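Local coordinates for protein CbsA (Xanthomonas oryzae pv. oryzae, PDB 5XYH) that probably hydrolyses cellulose as an exo-acting 1,4-beta-cellobiosidase of glycoside hydrolase family 6, helping the rice pathogen degrade plant cell walls, at residues Asp24-Lys29 with Trp409-Phe414. Numbering follows the deposited sequence.
Sequences DSSIVK and WFHAHF
The imidazole of H411 carries the aliphatic chain of K29 over one face, and S26 meets it at the edge. CD of K29 lies 3.9 Å from the ring centroid, only 6° off the normal, a CH-pi contact made by an extended lysine chain that runs past the histidine in the opposite direction. At the ring edge, H411 ND1 and S26 OG form a hydrogen bond of 2.7 Å whose donor may be either group. The indole of W409 also offers its edge to S26: NE1 donates to S26 OG over 2.9 Å, nearly straight at 173° and almost exactly in the ring plane. One serine oxygen is thus gripped by two side chains of the 409-414 segment, which satisfies a buried hydroxyl. With OG anti to its carbonyl carbon (chi1 -80°), S26 reaches between them. W409 CZ2 sits over the centre of the F414 ring, and F414 CD2 lies 3.6 Å from S26 OG and also touches S26 CB. S25 OG lies 3.5 Å from W409 CD1 and is hydrogen-bonded to the carbonyl of E22 in its own helix. M39 of helix 33-42 touches both S26 and F414 and so lines the same junction. The contact joins the last part of helix 17-27 and the turn that follows it to the start of helix 411-419, where F410 is the N-cap residue. It packs the first helix of the chain against the last, on the periphery of the distorted, mostly parallel beta/alpha barrel of glycoside hydrolase family 6.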
ATOM      1  N   ASP A  24       3.224 -19.521   9.612  1.00 14.79           N
ATOM      2  CA  ASP A  24       3.467 -20.779  10.319  1.00 15.43           C
ATOM      3  C   ASP A  24       4.432 -20.582  11.483  1.00 16.82           C
ATOM      4  O   ASP A  24       4.280 -21.218  12.538  1.00 16.80           O
ATOM      5  CB  ASP A  24       4.009 -21.834   9.355  1.00 16.06           C
ATOM      6  CG  ASP A  24       2.946 -22.375   8.411  1.00 16.67           C
ATOM      7  OD1 ASP A  24       1.743 -22.310   8.742  1.00 16.49           O
ATOM      8  OD2 ASP A  24       3.318 -22.900   7.348  1.00 18.80           O
ATOM      9  N   SER A  25       5.428 -19.701  11.311  1.00 14.95           N
ATOM     10  CA  SER A  25       6.387 -19.433  12.382  1.00 15.81           C
ATOM     11  C   SER A  25       5.712 -18.838  13.613  1.00 16.99           C
ATOM     12  O   SER A  25       6.215 -18.998  14.733  1.00 16.94           O
ATOM     13  CB  SER A  25       7.500 -18.502  11.865  1.00 15.64           C
ATOM     14  OG  SER A  25       7.129 -17.128  11.930  1.00 16.01           O
ATOM     15  N   SER A  26       4.575 -18.157  13.434  1.00 15.84           N
ATOM     16  CA  SER A  26       3.786 -17.618  14.537  1.00 15.39           C
ATOM     17  C   SER A  26       2.807 -18.637  15.108  1.00 16.54           C
ATOM     18  O   SER A  26       2.557 -18.648  16.320  1.00 17.03           O
ATOM     19  CB  SER A  26       2.999 -16.385  14.080  1.00 15.10           C
ATOM     20  OG  SER A  26       3.821 -15.235  14.046  1.00 14.98           O
ATOM     21  N   ILE A  27       2.215 -19.468  14.251  1.00 15.63           N
ATOM     22  CA  ILE A  27       1.279 -20.484  14.721  1.00 15.87           C
ATOM     23  C   ILE A  27       1.948 -21.390  15.751  1.00 17.37           C
ATOM     24  O   ILE A  27       1.373 -21.695  16.804  1.00 17.14           O
ATOM     25  CB  ILE A  27       0.728 -21.282  13.525  1.00 16.10           C
ATOM     26  CG1 ILE A  27      -0.222 -20.419  12.700  1.00 14.86           C
ATOM     27  CG2 ILE A  27       0.049 -22.551  13.997  1.00 16.68           C
ATOM     28  CD1 ILE A  27      -0.597 -21.047  11.384  1.00 15.42           C
ATOM     29  N   VAL A  28       3.179 -21.821  15.481  1.00 17.07           N
ATOM     30  CA  VAL A  28       3.807 -22.757  16.407  1.00 18.32           C
ATOM     31  C   VAL A  28       4.202 -22.099  17.722  1.00 18.05           C
ATOM     32  O   VAL A  28       4.431 -22.810  18.700  1.00 19.11           O
ATOM     33  CB  VAL A  28       5.017 -23.444  15.753  1.00 18.62           C
ATOM     34  CG1 VAL A  28       4.571 -24.176  14.490  1.00 18.56           C
ATOM     35  CG2 VAL A  28       6.103 -22.438  15.456  1.00 18.61           C
ATOM     36  N   LYS A  29       4.286 -20.763  17.783  1.00 17.39           N
ATOM     37  CA  LYS A  29       4.628 -20.079  19.032  1.00 17.93           C
ATOM     38  C   LYS A  29       3.436 -19.888  19.964  1.00 19.67           C
ATOM     39  O   LYS A  29       3.640 -19.716  21.172  1.00 21.04           O
ATOM     40  CB  LYS A  29       5.242 -18.699  18.761  1.00 18.61           C
ATOM     41  CG  LYS A  29       6.634 -18.730  18.144  1.00 19.36           C
ATOM     42  CD  LYS A  29       7.095 -17.339  17.717  1.00 19.01           C
ATOM     43  CE  LYS A  29       8.498 -17.393  17.121  1.00 20.66           C
ATOM     44  NZ  LYS A  29       8.927 -16.099  16.530  1.00 21.12           N
ATOM     45  N   TRP A 409       9.553 -10.685   9.470  1.00 13.99           N
ATOM     46  CA  TRP A 409       8.377 -11.000  10.274  1.00 14.00           C
ATOM     47  C   TRP A 409       8.428 -10.382  11.669  1.00 13.76           C
ATOM     48  O   TRP A 409       9.452 -10.436  12.358  1.00 13.74           O
ATOM     49  CB  TRP A 409       8.232 -12.513  10.397  1.00 14.51           C
ATOM     50  CG  TRP A 409       6.872 -12.952  10.748  1.00 14.54           C
ATOM     51  CD1 TRP A 409       6.504 -13.659  11.853  1.00 14.49           C
ATOM     52  CD2 TRP A 409       5.674 -12.730   9.991  1.00 13.86           C
ATOM     53  NE1 TRP A 409       5.148 -13.889  11.835  1.00 14.43           N
ATOM     54  CE2 TRP A 409       4.617 -13.343  10.696  1.00 13.71           C
ATOM     55  CE3 TRP A 409       5.393 -12.084   8.778  1.00 13.68           C
ATOM     56  CZ2 TRP A 409       3.297 -13.321  10.238  1.00 13.15           C
ATOM     57  CZ3 TRP A 409       4.074 -12.074   8.318  1.00 13.11           C
ATOM     58  CH2 TRP A 409       3.047 -12.683   9.054  1.00 13.23           C
ATOM     59  N   PHE A 410       7.293  -9.850  12.108  1.00 13.00           N
ATOM     60  CA  PHE A 410       7.161  -9.152  13.385  1.00 13.44           C
ATOM     61  C   PHE A 410       6.049  -9.856  14.162  1.00 13.73           C
ATOM     62  O   PHE A 410       4.884  -9.463  14.093  1.00 12.29           O
ATOM     63  CB  PHE A 410       6.875  -7.657  13.143  1.00 12.46           C
ATOM     64  CG  PHE A 410       6.984  -6.783  14.370  1.00 12.56           C
ATOM     65  CD1 PHE A 410       7.215  -7.318  15.631  1.00 12.86           C
ATOM     66  CD2 PHE A 410       6.855  -5.403  14.247  1.00 11.87           C
ATOM     67  CE1 PHE A 410       7.301  -6.497  16.743  1.00 13.49           C
ATOM     68  CE2 PHE A 410       6.939  -4.579  15.348  1.00 12.69           C
ATOM     69  CZ  PHE A 410       7.172  -5.126  16.600  1.00 13.39           C
ATOM     70  N   HIS A 411       6.433 -10.905  14.905  1.00 14.17           N
ATOM     71  CA  HIS A 411       5.457 -11.760  15.579  1.00 14.38           C
ATOM     72  C   HIS A 411       4.494 -10.966  16.460  1.00 13.83           C
ATOM     73  O   HIS A 411       3.279 -11.207  16.432  1.00 12.92           O
ATOM     74  CB  HIS A 411       6.188 -12.826  16.400  1.00 15.58           C
ATOM     75  CG  HIS A 411       5.278 -13.694  17.210  1.00 16.14           C
ATOM     76  ND1 HIS A 411       4.434 -14.623  16.639  1.00 16.03           N
ATOM     77  CD2 HIS A 411       5.082 -13.779  18.547  1.00 16.50           C
ATOM     78  CE1 HIS A 411       3.749 -15.235  17.588  1.00 15.94           C
ATOM     79  NE2 HIS A 411       4.129 -14.748  18.755  1.00 16.76           N
ATOM     80  N   ALA A 412       5.001 -10.002  17.238  1.00 13.10           N
ATOM     81  CA  ALA A 412       4.118  -9.269  18.143  1.00 14.02           C
ATOM     82  C   ALA A 412       3.085  -8.440  17.380  1.00 13.05           C
ATOM     83  O   ALA A 412       1.910  -8.406  17.761  1.00 11.65           O
ATOM     84  CB  ALA A 412       4.927  -8.382  19.085  1.00 13.22           C
ATOM     85  N   HIS A 413       3.497  -7.769  16.300  1.00 13.20           N
ATOM     86  CA  HIS A 413       2.527  -7.040  15.473  1.00 11.88           C
ATOM     87  C   HIS A 413       1.511  -7.985  14.843  1.00 12.62           C
ATOM     88  O   HIS A 413       0.334  -7.630  14.667  1.00 11.63           O
ATOM     89  CB  HIS A 413       3.244  -6.255  14.379  1.00 12.26           C
ATOM     90  CG  HIS A 413       2.490  -5.052  13.905  1.00 12.57           C
ATOM     91  ND1 HIS A 413       2.500  -4.639  12.591  1.00 12.47           N
ATOM     92  CD2 HIS A 413       1.721  -4.162  14.574  1.00 13.10           C
ATOM     93  CE1 HIS A 413       1.762  -3.550  12.467  1.00 12.51           C
ATOM     94  NE2 HIS A 413       1.285  -3.232  13.659  1.00 13.02           N
ATOM     95  N   PHE A 414       1.957  -9.181  14.459  1.00 12.02           N
ATOM     96  CA  PHE A 414       1.066 -10.125  13.798  1.00 12.14           C
ATOM     97  C   PHE A 414      -0.060 -10.555  14.727  1.00 12.34           C
ATOM     98  O   PHE A 414      -1.239 -10.472  14.371  1.00 11.27           O
ATOM     99  CB  PHE A 414       1.840 -11.345  13.319  1.00 12.02           C
ATOM    100  CG  PHE A 414       1.007 -12.307  12.530  1.00 12.32           C
ATOM    101  CD1 PHE A 414       0.383 -11.898  11.359  1.00 12.81           C
ATOM    102  CD2 PHE A 414       0.854 -13.623  12.950  1.00 12.32           C
ATOM    103  CE1 PHE A 414      -0.389 -12.792  10.603  1.00 13.39           C
ATOM    104  CE2 PHE A 414       0.074 -14.525  12.204  1.00 13.41           C
ATOM    105  CZ  PHE A 414      -0.544 -14.107  11.035  1.00 13.67           C
TER